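Local coordinates for glycosyl hydrolase, family 8 (Clostridium perfringens, PDB 3REN), which acts as an alpha-amylase, probably hydrolysing internal alpha-1,4-glucosidic bonds of starch-like polysaccharides, and has an (alpha/alpha)6-barrel fold, at residues A[209-214]-A[249-254]; A[39-44]-A[63-68]; A[121-126]-A[133-138]; A[145-150]-A[187-192]. All coordinates share one frame; numbering follows the deposited sequence.

Followed from the N terminus, the four contacts come strictly in series. None nests inside another and none crosses. Contact 2 closes a loop of 18 residues, bringing strand 40-41 back to helix 62-74. Contact 3 closes the shortest loop, six residues, and folds helix 133-150 back along helix 113-130. Contact 4 spans 36 residues and joins the far part of helix 133-150 to the start of helix 188-201, so contacts 3 and 4 share one helix. Contact 1 then spans 34 residues and fixes the loop after helix 188-201 against helix 249-262. Contacts 1 and 2 lie on opposite sides of the chain's centre.

Contact 1 (A[209-214]-A[249-254]); sequences VPLYRK and ESSIKW
Pro-210 and Ser-251 bring the two backbones closest, with their CA atoms 5.2 Å apart. Segment 209-214 is a loop, and segment 249-254 is the first part of helix 249-262. Pro-210 is the centre of an inverse gamma turn, closed by a weak bond from Leu-211 N to Val-209 O of 2.8 Å. The proline ring rests on the helix: Pro-210 CG lies 3.4 Å from Ser-250 O, and Pro-210 CD lies 3.4 Å from Trp-254 CD1. The Trp-254 side chain leaves the helix with CG anti to the backbone N (chi1 -171°), which brings the indole against the turn. Leu-211 CD1 sits over the Trp-254 six-membered ring, 4.1 Å from its centroid and 26° off the normal, a CH-pi contact. Val-209 CG1 touches near the rim of that face, 4.2 Å from Trp-254 CZ2. Tyr-269 meets Trp-254 edge-to-face. Lys-204 NZ is hydrogen-bonded to Pro-210 O. The inverse gamma turn packs on Trp-254 and joins the loop after helix 188-201 to helix 249-262 of this (alpha/alpha)6-barrel protein.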
loop_
_atom_site.group_PDB
_atom_site.type_symbol
_atom_site.label_atom_id
_atom_site.label_comp_id
_atom_site.label_asym_id
_atom_site.label_seq_id
_atom_site.Cartn_x
_atom_site.Cartn_y
_atom_site.Cartn_z
ATOM N N VAL A 209 6.839 -16.608 -15.858
ATOM C CA VAL A 209 6.451 -15.315 -15.268
ATOM C C VAL A 209 5.962 -15.617 -13.852
ATOM O O VAL A 209 4.768 -15.855 -13.628
ATOM C CB VAL A 209 5.335 -14.635 -16.093
ATOM C CG1 VAL A 209 4.958 -13.243 -15.494
ATOM C CG2 VAL A 209 5.737 -14.526 -17.551
ATOM N N PRO A 210 6.888 -15.679 -12.891
ATOM C CA PRO A 210 6.456 -16.210 -11.600
ATOM C C PRO A 210 5.855 -15.123 -10.718
ATOM O O PRO A 210 6.250 -14.955 -9.560
ATOM C CB PRO A 210 7.749 -16.764 -11.004
ATOM C CG PRO A 210 8.832 -15.969 -11.618
ATOM C CD PRO A 210 8.341 -15.434 -12.948
ATOM N N LEU A 211 4.932 -14.373 -11.284
ATOM C CA LEU A 211 4.206 -13.345 -10.556
ATOM C C LEU A 211 2.880 -13.951 -10.065
ATOM O O LEU A 211 2.740 -15.178 -10.026
ATOM C CB LEU A 211 4.010 -12.122 -11.458
ATOM C CG LEU A 211 5.332 -11.504 -11.929
ATOM C CD1 LEU A 211 5.042 -10.345 -12.885
ATOM C CD2 LEU A 211 6.278 -11.062 -10.796
ATOM N N TYR A 212 1.902 -13.118 -9.713
ATOM C CA TYR A 212 0.723 -13.621 -9.063
ATOM C C TYR A 212 -0.556 -13.246 -9.751
ATOM O O TYR A 212 -0.659 -12.168 -10.351
ATOM C CB TYR A 212 0.661 -13.154 -7.608
ATOM C CG TYR A 212 1.678 -13.843 -6.783
ATOM C CD1 TYR A 212 1.473 -15.144 -6.359
ATOM C CD2 TYR A 212 2.905 -13.226 -6.498
ATOM C CE1 TYR A 212 2.432 -15.813 -5.611
ATOM C CE2 TYR A 212 3.850 -13.873 -5.710
ATOM C CZ TYR A 212 3.591 -15.168 -5.262
ATOM O OH TYR A 212 4.514 -15.855 -4.496
ATOM N N ARG A 213 -1.538 -14.138 -9.614
ATOM C CA ARG A 213 -2.915 -13.833 -10.004
ATOM C C ARG A 213 -3.411 -12.631 -9.233
ATOM O O ARG A 213 -2.978 -12.384 -8.097
ATOM C CB ARG A 213 -3.866 -15.017 -9.711
ATOM C CG ARG A 213 -3.734 -16.204 -10.671
ATOM C CD ARG A 213 -4.385 -15.908 -12.009
ATOM N NE ARG A 213 -3.822 -16.729 -13.081
ATOM C CZ ARG A 213 -3.922 -16.431 -14.383
ATOM N NH1 ARG A 213 -4.569 -15.341 -14.788
ATOM N NH2 ARG A 213 -3.347 -17.220 -15.273
ATOM N N LYS A 214 -4.308 -11.908 -9.839
ATOM C CA LYS A 214 -5.008 -10.817 -9.223
ATOM C C LYS A 214 -6.091 -11.139 -8.167
ATOM O O LYS A 214 -6.050 -10.592 -7.112
ATOM C CB LYS A 214 -5.586 -9.877 -10.278
ATOM C CG LYS A 214 -5.965 -8.579 -9.720
ATOM C CD LYS A 214 -6.985 -7.799 -10.445
ATOM C CE LYS A 214 -6.708 -7.750 -11.887
ATOM N N GLU A 249 12.242 -15.936 -4.051
ATOM C CA GLU A 249 13.463 -15.922 -4.819
ATOM C C GLU A 249 13.255 -15.845 -6.350
ATOM O O GLU A 249 13.838 -15.031 -6.978
ATOM C CB GLU A 249 14.336 -17.139 -4.452
ATOM C CG GLU A 249 14.787 -17.189 -3.006
ATOM C CD GLU A 249 15.803 -18.288 -2.690
ATOM O OE1 GLU A 249 15.514 -19.476 -2.779
ATOM N N SER A 250 12.321 -16.604 -6.882
ATOM C CA SER A 250 12.117 -16.625 -8.337
ATOM C C SER A 250 11.396 -15.396 -8.875
ATOM O O SER A 250 11.627 -14.980 -10.005
ATOM C CB SER A 250 11.423 -17.917 -8.811
ATOM O OG SER A 250 10.057 -17.951 -8.435
ATOM N N SER A 251 10.524 -14.809 -8.067
ATOM C CA SER A 251 9.809 -13.627 -8.514
ATOM C C SER A 251 10.733 -12.421 -8.530
ATOM O O SER A 251 10.724 -11.617 -9.468
ATOM C CB SER A 251 8.624 -13.359 -7.603
ATOM O OG SER A 251 7.976 -12.196 -8.057
ATOM N N ILE A 252 11.535 -12.298 -7.480
ATOM C CA ILE A 252 12.480 -11.208 -7.358
ATOM C C ILE A 252 13.542 -11.295 -8.460
ATOM O O ILE A 252 13.926 -10.283 -9.029
ATOM C CB ILE A 252 13.117 -11.172 -5.952
ATOM C CG1 ILE A 252 12.054 -10.792 -4.917
ATOM C CG2 ILE A 252 14.264 -10.175 -5.898
ATOM C CD1 ILE A 252 12.555 -10.856 -3.470
ATOM N N LYS A 253 14.027 -12.497 -8.742
ATOM C CA LYS A 253 14.943 -12.695 -9.876
ATOM C C LYS A 253 14.277 -12.179 -11.179
ATOM O O LYS A 253 14.885 -11.462 -11.976
ATOM C CB LYS A 253 15.300 -14.186 -9.966
ATOM C CG LYS A 253 16.482 -14.531 -10.874
ATOM C CD LYS A 253 16.513 -16.054 -11.123
ATOM C CE LYS A 253 17.262 -16.423 -12.433
ATOM N NZ LYS A 253 18.746 -16.519 -12.237
ATOM N N TRP A 254 13.010 -12.529 -11.373
ATOM C CA TRP A 254 12.277 -12.112 -12.580
ATOM C C TRP A 254 12.230 -10.601 -12.690
ATOM O O TRP A 254 12.557 -10.023 -13.730
ATOM C CB TRP A 254 10.860 -12.693 -12.591
ATOM C CG TRP A 254 10.155 -12.462 -13.911
ATOM C CD1 TRP A 254 10.132 -13.311 -14.976
ATOM C CD2 TRP A 254 9.374 -11.310 -14.295
ATOM N NE1 TRP A 254 9.402 -12.772 -15.989
ATOM C CE2 TRP A 254 8.921 -11.547 -15.614
ATOM C CE3 TRP A 254 9.020 -10.104 -13.656
ATOM C CZ2 TRP A 254 8.133 -10.630 -16.325
ATOM C CZ3 TRP A 254 8.235 -9.153 -14.390
ATOM C CH2 TRP A 254 7.801 -9.445 -15.705
#

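Contact 2 (A[39-44]-A[63-68]); sequences YGIYTN and ESEGLM
Ile-41 and Glu-65 make the direct polar link between strand 40-41 and helix 62-74. Ile-41 N donates to Glu-65 OE2 over 2.9 Å, with an angle of 160° at the hydrogen, and meets the oxygen nearly along its C-O axis. The glutamate chain is bent at chi2 (-56°), which turns the carboxylate back towards the strand. Glu-65 OE2 also lies 3.4 Å from Gly-40 CA. Tyr-39 and Gly-40 form a classic beta bulge opposite Lys-36.

A second link runs through one water. It donates to Ile-41 O at 2.7 Å, and it also bonds to Ser-64 OG at 2.7 Å and to Thr-43 OG1 at 2.9 Å. Thr-43 OG1 bonds further to Ser-59 O.

The apolar part is carried by Ile-41. Ile-41 CD1 comes 3.6 Å from CB of Met-68, a selenomethionine, and the two side chains meet at about a right angle. The Ile-41 and Ser-64 CB atoms approach to 4.1 Å. His-84 of helix 78-89 touches both Ile-41 and Met-68.

The Glu-65 carboxylate is buried, with OE2 bonded to Ile-41 N and OE1 to His-84 ND1. These two bonds fix its rotation and tie strand 40-41 and helix 78-89 to helix 62-74.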
loop_
_atom_site.group_PDB
_atom_site.type_symbol
_atom_site.label_atom_id
_atom_site.label_comp_id
_atom_site.label_asym_id
_atom_site.label_seq_id
_atom_site.Cartn_x
_atom_site.Cartn_y
_atom_site.Cartn_z
ATOM N N TYR A 39 -8.034 17.298 9.250
ATOM C CA TYR A 39 -8.996 16.679 8.345
ATOM C C TYR A 39 -8.386 15.444 7.707
ATOM O O TYR A 39 -8.994 14.369 7.771
ATOM C CB TYR A 39 -9.436 17.677 7.273
ATOM C CG TYR A 39 -10.286 17.072 6.162
ATOM C CD1 TYR A 39 -11.561 16.555 6.431
ATOM C CD2 TYR A 39 -9.840 17.073 4.834
ATOM C CE1 TYR A 39 -12.364 16.027 5.403
ATOM C CE2 TYR A 39 -10.627 16.543 3.799
ATOM C CZ TYR A 39 -11.888 16.024 4.095
ATOM O OH TYR A 39 -12.663 15.483 3.092
ATOM N N GLY A 40 -7.199 15.602 7.092
ATOM C CA GLY A 40 -6.456 14.464 6.554
ATOM C C GLY A 40 -5.779 14.704 5.223
ATOM O O GLY A 40 -5.686 15.841 4.735
ATOM N N ILE A 41 -5.321 13.617 4.614
ATOM C CA ILE A 41 -4.621 13.705 3.321
ATOM C C ILE A 41 -5.628 13.560 2.166
ATOM O O ILE A 41 -6.336 12.566 2.066
ATOM C CB ILE A 41 -3.546 12.626 3.223
ATOM C CG1 ILE A 41 -2.605 12.770 4.425
ATOM C CG2 ILE A 41 -2.865 12.659 1.847
ATOM C CD1 ILE A 41 -1.766 11.563 4.701
ATOM N N TYR A 42 -5.655 14.540 1.283
ATOM C CA TYR A 42 -6.556 14.545 0.147
ATOM C C TYR A 42 -6.132 13.430 -0.806
ATOM O O TYR A 42 -4.945 13.149 -0.923
ATOM C CB TYR A 42 -6.362 15.851 -0.639
ATOM C CG TYR A 42 -6.789 17.132 0.033
ATOM C CD1 TYR A 42 -7.787 17.140 1.014
ATOM C CD2 TYR A 42 -6.229 18.353 -0.363
ATOM C CE1 TYR A 42 -8.196 18.355 1.625
ATOM C CE2 TYR A 42 -6.633 19.572 0.213
ATOM C CZ TYR A 42 -7.613 19.555 1.200
ATOM O OH TYR A 42 -8.024 20.724 1.744
ATOM N N THR A 43 -7.096 12.862 -1.500
ATOM C CA THR A 43 -6.868 11.840 -2.532
ATOM C C THR A 43 -6.194 12.400 -3.791
ATOM O O THR A 43 -5.327 11.751 -4.362
ATOM C CB THR A 43 -8.209 11.188 -2.882
ATOM O OG1 THR A 43 -8.784 10.695 -1.663
ATOM C CG2 THR A 43 -8.018 10.051 -3.910
ATOM N N ASN A 44 -6.608 13.591 -4.211
ATOM C CA ASN A 44 -6.007 14.318 -5.320
ATOM C C ASN A 44 -5.674 15.771 -4.947
ATOM O O ASN A 44 -6.249 16.334 -3.941
ATOM C CB ASN A 44 -6.971 14.332 -6.517
ATOM C CG ASN A 44 -7.415 12.959 -6.925
ATOM O OD1 ASN A 44 -8.568 12.640 -6.804
ATOM N ND2 ASN A 44 -6.497 12.134 -7.388
ATOM N N GLU A 63 -7.011 4.478 3.313
ATOM C CA GLU A 63 -5.788 4.052 2.625
ATOM C C GLU A 63 -4.659 5.069 2.868
ATOM O O GLU A 63 -3.569 4.671 3.280
ATOM C CB GLU A 63 -6.019 3.855 1.113
ATOM C CG GLU A 63 -4.751 3.576 0.247
ATOM C CD GLU A 63 -5.115 3.585 -1.258
ATOM O OE1 GLU A 63 -5.148 4.697 -1.874
ATOM O OE2 GLU A 63 -5.431 2.486 -1.800
ATOM N N SER A 64 -4.926 6.340 2.555
ATOM C CA SER A 64 -3.946 7.424 2.707
ATOM C C SER A 64 -3.502 7.556 4.153
ATOM O O SER A 64 -2.299 7.627 4.457
ATOM C CB SER A 64 -4.551 8.760 2.260
ATOM O OG SER A 64 -4.989 8.655 0.920
ATOM N N GLU A 65 -4.486 7.566 5.063
ATOM C CA GLU A 65 -4.190 7.669 6.481
ATOM C C GLU A 65 -3.323 6.526 7.016
ATOM O O GLU A 65 -2.402 6.776 7.787
ATOM C CB GLU A 65 -5.485 7.788 7.294
ATOM C CG GLU A 65 -6.212 9.081 6.971
ATOM C CD GLU A 65 -5.324 10.332 7.197
ATOM O OE1 GLU A 65 -4.631 10.395 8.233
ATOM O OE2 GLU A 65 -5.309 11.237 6.348
ATOM N N GLY A 66 -3.642 5.288 6.615
ATOM C CA GLY A 66 -2.883 4.105 7.002
ATOM C C GLY A 66 -1.453 4.190 6.519
ATOM O O GLY A 66 -0.541 3.841 7.250
ATOM N N LEU A 67 -1.251 4.651 5.285
ATOM C CA LEU A 67 0.099 4.841 4.747
ATOM C C LEU A 67 0.915 5.833 5.570
ATOM O O LEU A 67 2.077 5.596 5.867
ATOM C CB LEU A 67 0.063 5.237 3.249
ATOM C CG LEU A 67 -0.365 4.093 2.280
ATOM C CD1 LEU A 67 -0.683 4.601 0.828
ATOM C CD2 LEU A 67 0.696 2.994 2.246
HETATM N N MSE A 68 0.290 6.944 5.946
HETATM C CA MSE A 68 0.967 8.002 6.684
HETATM C C MSE A 68 1.301 7.524 8.113
HETATM O O MSE A 68 2.354 7.850 8.637
HETATM C CB MSE A 68 0.116 9.291 6.684
HETATM C CG MSE A 68 0.758 10.477 7.435
HETATM SE SE MSE A 68 2.608 10.909 6.844
HETATM C CE MSE A 68 2.221 11.990 5.285
HETATM O O HOH W 1 -7.029 10.465 0.592
#

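Contact 3 (A[121-126]-A[133-138]); sequences KALLLA and FYYKFY
Leu-123 and Tyr-135 lie at the heart of an apolar contact between two consecutive helices, 113-130 and 133-150, which are joined by a very short turn. Segments 121-126 and 133-138 run roughly antiparallel, with 151° between their directions. The axes of the two segments approach to 7.7 Å, which is close. The Leu-123 and Tyr-135 CA atoms are only 5.0 Å apart, and Tyr-135 CB lies 3.4 Å from Leu-123 O.

The Tyr-135 ring is wedged against helix 113-130. Ala-126 CB sits over one face, 4.0 Å from the Tyr-135 ring centroid and 28° off the normal, a CH-pi contact. Leu-123 CD2 comes obliquely to Tyr-135 CD1 at 3.7 Å. The other methyl, Leu-123 CD1, approaches Tyr-138 CD2 at 4.1 Å.

The pair is an antiparallel helical hairpin within the (alpha/alpha)6-barrel fold. Helix 78-89 covers the aromatic side: Phe-81 meets Tyr-135 edge-to-face, and Phe-85 does the same to Tyr-138. The Tyr-135 hydroxyl is hydrogen-bonded to Lys-78 NZ.

Leu-124 works on another flank of the hairpin. Leu-124 CD2 touches Lys-136 CG at 4.0 Å. Lys-136 has CG anti to the backbone N (chi1 -178°) and stays extended beyond it. The aliphatic base of the chain therefore packs on the leucine, while the ammonium end lies farther from it. Leu-124 also touches Leu-181 and Leu-182 of helix 176-185.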
loop_
_atom_site.group_PDB
_atom_site.type_symbol
_atom_site.label_atom_id
_atom_site.label_comp_id
_atom_site.label_asym_id
_atom_site.label_seq_id
_atom_site.Cartn_x
_atom_site.Cartn_y
_atom_site.Cartn_z
ATOM N N LYS A 121 -1.656 -3.101 11.134
ATOM C CA LYS A 121 -0.207 -3.248 11.096
ATOM C C LYS A 121 0.475 -2.019 11.697
ATOM O O LYS A 121 1.345 -2.167 12.547
ATOM C CB LYS A 121 0.292 -3.449 9.655
ATOM C CG LYS A 121 1.816 -3.713 9.553
ATOM C CD LYS A 121 2.240 -3.724 8.059
ATOM C CE LYS A 121 3.602 -4.407 7.890
ATOM N NZ LYS A 121 4.236 -4.251 6.500
ATOM N N ALA A 122 0.069 -0.813 11.298
ATOM C CA ALA A 122 0.636 0.426 11.864
ATOM C C ALA A 122 0.437 0.505 13.380
ATOM O O ALA A 122 1.339 0.916 14.118
ATOM C CB ALA A 122 0.013 1.644 11.208
ATOM N N LEU A 123 -0.735 0.100 13.837
ATOM C CA LEU A 123 -1.052 0.074 15.282
ATOM C C LEU A 123 -0.217 -0.942 16.067
ATOM O O LEU A 123 0.304 -0.626 17.151
ATOM C CB LEU A 123 -2.547 -0.138 15.502
ATOM C CG LEU A 123 -3.432 1.069 15.172
ATOM C CD1 LEU A 123 -4.884 0.625 15.116
ATOM C CD2 LEU A 123 -3.245 2.191 16.211
ATOM N N LEU A 124 -0.072 -2.159 15.541
ATOM C CA LEU A 124 0.755 -3.169 16.203
ATOM C C LEU A 124 2.233 -2.770 16.191
ATOM O O LEU A 124 2.920 -2.914 17.199
ATOM C CB LEU A 124 0.528 -4.558 15.616
ATOM C CG LEU A 124 -0.905 -5.081 15.796
ATOM C CD1 LEU A 124 -1.119 -6.461 15.109
ATOM C CD2 LEU A 124 -1.270 -5.136 17.292
ATOM N N LEU A 125 2.730 -2.259 15.067
ATOM C CA LEU A 125 4.077 -1.672 15.061
ATOM C C LEU A 125 4.226 -0.543 16.099
ATOM O O LEU A 125 5.245 -0.442 16.766
ATOM C CB LEU A 125 4.450 -1.153 13.640
ATOM C CG LEU A 125 4.524 -2.243 12.551
ATOM C CD1 LEU A 125 4.842 -1.661 11.197
ATOM C CD2 LEU A 125 5.498 -3.432 12.919
ATOM N N ALA A 126 3.216 0.298 16.223
ATOM C CA ALA A 126 3.277 1.427 17.140
ATOM C C ALA A 126 3.362 0.940 18.591
ATOM O O ALA A 126 4.142 1.467 19.406
ATOM C CB ALA A 126 2.073 2.342 16.942
ATOM N N PHE A 133 -0.075 0.076 25.006
ATOM C CA PHE A 133 -1.100 -0.937 24.843
ATOM C C PHE A 133 -2.329 -0.409 24.079
ATOM O O PHE A 133 -3.042 -1.206 23.472
ATOM C CB PHE A 133 -1.592 -1.413 26.205
ATOM C CG PHE A 133 -2.484 -0.416 26.878
ATOM C CD1 PHE A 133 -3.869 -0.461 26.689
ATOM C CD2 PHE A 133 -1.941 0.612 27.650
ATOM C CE1 PHE A 133 -4.697 0.505 27.272
ATOM C CE2 PHE A 133 -2.763 1.593 28.249
ATOM C CZ PHE A 133 -4.140 1.531 28.059
ATOM N N TYR A 134 -2.611 0.903 24.174
ATOM C CA TYR A 134 -3.815 1.489 23.587
ATOM C C TYR A 134 -3.911 1.186 22.071
ATOM O O TYR A 134 -4.959 0.730 21.596
ATOM C CB TYR A 134 -3.913 3.009 23.832
ATOM C CG TYR A 134 -5.231 3.539 23.357
ATOM C CD1 TYR A 134 -6.342 3.575 24.210
ATOM C CD2 TYR A 134 -5.403 3.933 22.024
ATOM C CE1 TYR A 134 -7.572 4.025 23.750
ATOM C CE2 TYR A 134 -6.629 4.357 21.551
ATOM C CZ TYR A 134 -7.702 4.412 22.403
ATOM O OH TYR A 134 -8.910 4.856 21.922
ATOM N N TYR A 135 -2.810 1.443 21.347
ATOM C CA TYR A 135 -2.688 1.073 19.942
ATOM C C TYR A 135 -3.040 -0.400 19.677
ATOM O O TYR A 135 -3.774 -0.709 18.727
ATOM C CB TYR A 135 -1.258 1.332 19.463
ATOM C CG TYR A 135 -0.788 2.775 19.566
ATOM C CD1 TYR A 135 -1.586 3.814 19.116
ATOM C CD2 TYR A 135 0.482 3.090 20.089
ATOM C CE1 TYR A 135 -1.164 5.124 19.196
ATOM C CE2 TYR A 135 0.930 4.430 20.165
ATOM C CZ TYR A 135 0.101 5.433 19.722
ATOM O OH TYR A 135 0.492 6.770 19.780
ATOM N N LYS A 136 -2.513 -1.295 20.517
ATOM C CA LYS A 136 -2.698 -2.738 20.362
ATOM C C LYS A 136 -4.175 -3.124 20.588
ATOM O O LYS A 136 -4.738 -3.896 19.816
ATOM C CB LYS A 136 -1.779 -3.498 21.345
ATOM C CG LYS A 136 -1.805 -5.010 21.274
ATOM C CD LYS A 136 -0.935 -5.612 22.383
ATOM C CE LYS A 136 -1.219 -7.088 22.564
ATOM N NZ LYS A 136 -0.380 -7.691 23.654
ATOM N N PHE A 137 -4.789 -2.579 21.634
ATOM C CA PHE A 137 -6.180 -2.879 21.946
ATOM C C PHE A 137 -7.096 -2.383 20.851
ATOM O O PHE A 137 -8.063 -3.050 20.493
ATOM C CB PHE A 137 -6.613 -2.219 23.281
ATOM C CG PHE A 137 -6.173 -2.972 24.499
ATOM C CD1 PHE A 137 -5.107 -3.855 24.436
ATOM C CD2 PHE A 137 -6.825 -2.795 25.724
ATOM C CE1 PHE A 137 -4.703 -4.573 25.573
ATOM C CE2 PHE A 137 -6.399 -3.486 26.865
ATOM C CZ PHE A 137 -5.345 -4.380 26.772
ATOM N N TYR A 138 -6.789 -1.204 20.333
ATOM C CA TYR A 138 -7.584 -0.645 19.259
ATOM C C TYR A 138 -7.426 -1.527 17.998
ATOM O O TYR A 138 -8.422 -1.851 17.358
ATOM C CB TYR A 138 -7.199 0.811 19.016
ATOM C CG TYR A 138 -8.308 1.594 18.330
ATOM C CD1 TYR A 138 -9.165 2.423 19.074
ATOM C CD2 TYR A 138 -8.484 1.535 16.930
ATOM C CE1 TYR A 138 -10.162 3.157 18.466
ATOM C CE2 TYR A 138 -9.504 2.280 16.310
ATOM C CZ TYR A 138 -10.330 3.070 17.085
ATOM O OH TYR A 138 -11.356 3.781 16.501
#

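Contact 4 (A[145-150]-A[187-192]); sequences SLLKHA and KKWEGI
Leu-147 and Trp-189 form the centre of this helix-helix contact in the (alpha/alpha)6 barrel, where helix 133-150 meets the start of helix 188-201. The leucine lies against the indole. Leu-147 CD2 stands over the Trp-189 six-membered ring, 4.0 Å from the centroid and 21° off the normal, a CH-pi contact. Leu-147 CG is 3.4 Å from Trp-189 CZ2. Leu-147 CD1 lies beside the NE1-CE2 side of the indole, 3.5 Å from Trp-189 NE1.

Ile-192 and Lys-188 also touch this leucine, one at each methyl. Ile-192 CD1 meets Leu-147 CD2 at 3.9 Å, and Lys-188 CD meets Leu-147 CD1 at 3.8 Å. Leu-146 CD1 adds a longer, oblique approach to the indole, 4.4 Å from Trp-189 CH2.

The backbones stay well apart. The segment axes are 12.5 Å from each other at closest, at an angle of 53°, so long side chains span the gap. The Trp-189 ring is held by Met-179, Leu-182 and Ser-183 of helix 176-185. Leu-146 packs on Leu-117 and Ile-120 of helix 113-130.

Lys-188 has its CG between the backbone N and the carbonyl carbon (chi1 55°), and the rest of the chain is extended. This carries it along Leu-147 to helix 133-150, where NZ is hydrogen-bonded to Asn-144 OD1.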
loop_
_atom_site.group_PDB
_atom_site.type_symbol
_atom_site.label_atom_id
_atom_site.label_comp_id
_atom_site.label_asym_id
_atom_site.label_seq_id
_atom_site.Cartn_x
_atom_site.Cartn_y
_atom_site.Cartn_z
ATOM N N SER A 145 -13.436 -7.369 14.406
ATOM C CA SER A 145 -14.457 -6.965 13.435
ATOM C C SER A 145 -14.223 -7.527 12.034
ATOM O O SER A 145 -15.178 -7.838 11.321
ATOM C CB SER A 145 -14.540 -5.445 13.359
ATOM O OG SER A 145 -14.925 -4.934 14.609
ATOM N N LEU A 146 -12.963 -7.635 11.625
ATOM C CA LEU A 146 -12.637 -8.296 10.345
ATOM C C LEU A 146 -13.052 -9.751 10.401
ATOM O O LEU A 146 -13.644 -10.255 9.444
ATOM C CB LEU A 146 -11.150 -8.249 10.022
ATOM C CG LEU A 146 -10.576 -7.101 9.219
ATOM C CD1 LEU A 146 -9.062 -7.295 9.138
ATOM C CD2 LEU A 146 -11.244 -6.978 7.844
ATOM N N LEU A 147 -12.752 -10.420 11.516
ATOM C CA LEU A 147 -13.106 -11.853 11.678
ATOM C C LEU A 147 -14.617 -12.092 11.686
ATOM O O LEU A 147 -15.102 -13.072 11.105
ATOM C CB LEU A 147 -12.507 -12.443 12.948
ATOM C CG LEU A 147 -11.003 -12.673 12.856
ATOM C CD1 LEU A 147 -10.499 -13.114 14.196
ATOM C CD2 LEU A 147 -10.617 -13.685 11.775
ATOM N N LYS A 148 -15.320 -11.217 12.383
ATOM C CA LYS A 148 -16.765 -11.236 12.451
ATOM C C LYS A 148 -17.468 -10.900 11.136
ATOM O O LYS A 148 -18.540 -11.435 10.854
ATOM C CB LYS A 148 -17.255 -10.294 13.554
ATOM C CG LYS A 148 -18.767 -10.241 13.700
ATOM N N HIS A 149 -16.901 -9.976 10.361
ATOM C CA HIS A 149 -17.645 -9.407 9.251
ATOM C C HIS A 149 -17.104 -9.719 7.868
ATOM O O HIS A 149 -17.822 -9.545 6.872
ATOM C CB HIS A 149 -17.761 -7.894 9.392
ATOM C CG HIS A 149 -18.525 -7.460 10.599
ATOM N ND1 HIS A 149 -19.837 -7.820 10.818
ATOM C CD2 HIS A 149 -18.155 -6.719 11.669
ATOM C CE1 HIS A 149 -20.250 -7.297 11.963
ATOM N NE2 HIS A 149 -19.246 -6.626 12.497
ATOM N N ALA A 150 -15.857 -10.160 7.786
ATOM C CA ALA A 150 -15.238 -10.343 6.477
ATOM C C ALA A 150 -14.733 -11.754 6.231
ATOM O O ALA A 150 -14.181 -12.010 5.161
ATOM C CB ALA A 150 -14.099 -9.380 6.290
ATOM N N LYS A 187 -3.963 -17.004 18.569
ATOM C CA LYS A 187 -3.807 -18.153 17.724
ATOM C C LYS A 187 -4.882 -18.315 16.670
ATOM O O LYS A 187 -4.621 -18.868 15.668
ATOM C CB LYS A 187 -3.534 -19.421 18.537
ATOM C CG LYS A 187 -4.274 -20.669 18.100
ATOM N N LYS A 188 -6.070 -17.801 16.878
ATOM C CA LYS A 188 -7.094 -17.894 15.806
ATOM C C LYS A 188 -6.585 -17.327 14.470
ATOM O O LYS A 188 -7.067 -17.711 13.411
ATOM C CB LYS A 188 -8.425 -17.231 16.170
ATOM C CG LYS A 188 -8.342 -15.776 16.607
ATOM C CD LYS A 188 -9.673 -15.305 17.227
ATOM C CE LYS A 188 -9.431 -13.984 17.957
ATOM N NZ LYS A 188 -10.676 -13.256 18.329
ATOM N N TRP A 189 -5.609 -16.419 14.527
ATOM C CA TRP A 189 -5.075 -15.818 13.295
ATOM C C TRP A 189 -4.098 -16.690 12.512
ATOM O O TRP A 189 -3.777 -16.359 11.362
ATOM C CB TRP A 189 -4.501 -14.430 13.545
ATOM C CG TRP A 189 -5.599 -13.405 13.666
ATOM C CD1 TRP A 189 -6.211 -12.993 14.816
ATOM C CD2 TRP A 189 -6.231 -12.708 12.597
ATOM N NE1 TRP A 189 -7.185 -12.062 14.516
ATOM C CE2 TRP A 189 -7.209 -11.863 13.165
ATOM C CE3 TRP A 189 -6.039 -12.687 11.194
ATOM C CZ2 TRP A 189 -8.032 -11.019 12.385
ATOM C CZ3 TRP A 189 -6.851 -11.845 10.427
ATOM C CH2 TRP A 189 -7.833 -11.023 11.026
ATOM N N GLU A 190 -3.638 -17.798 13.119
ATOM C CA GLU A 190 -2.754 -18.776 12.436
ATOM C C GLU A 190 -3.446 -19.453 11.281
ATOM O O GLU A 190 -2.853 -19.637 10.200
ATOM C CB GLU A 190 -2.236 -19.846 13.405
ATOM C CG GLU A 190 -1.280 -19.272 14.442
ATOM C CD GLU A 190 -0.730 -20.315 15.410
ATOM O OE1 GLU A 190 -1.155 -21.512 15.360
ATOM O OE2 GLU A 190 0.152 -19.914 16.215
ATOM N N GLY A 191 -4.703 -19.837 11.512
ATOM C CA GLY A 191 -5.508 -20.433 10.466
ATOM C C GLY A 191 -5.734 -19.461 9.315
ATOM O O GLY A 191 -5.744 -19.863 8.147
ATOM N N ILE A 192 -5.934 -18.184 9.639
ATOM C CA ILE A 192 -6.149 -17.167 8.601
ATOM C C ILE A 192 -4.871 -16.981 7.791
ATOM O O ILE A 192 -4.934 -16.953 6.557
ATOM C CB ILE A 192 -6.593 -15.780 9.184
ATOM C CG1 ILE A 192 -7.878 -15.921 10.020
ATOM C CG2 ILE A 192 -6.852 -14.825 8.077
ATOM C CD1 ILE A 192 -9.115 -16.115 9.182
#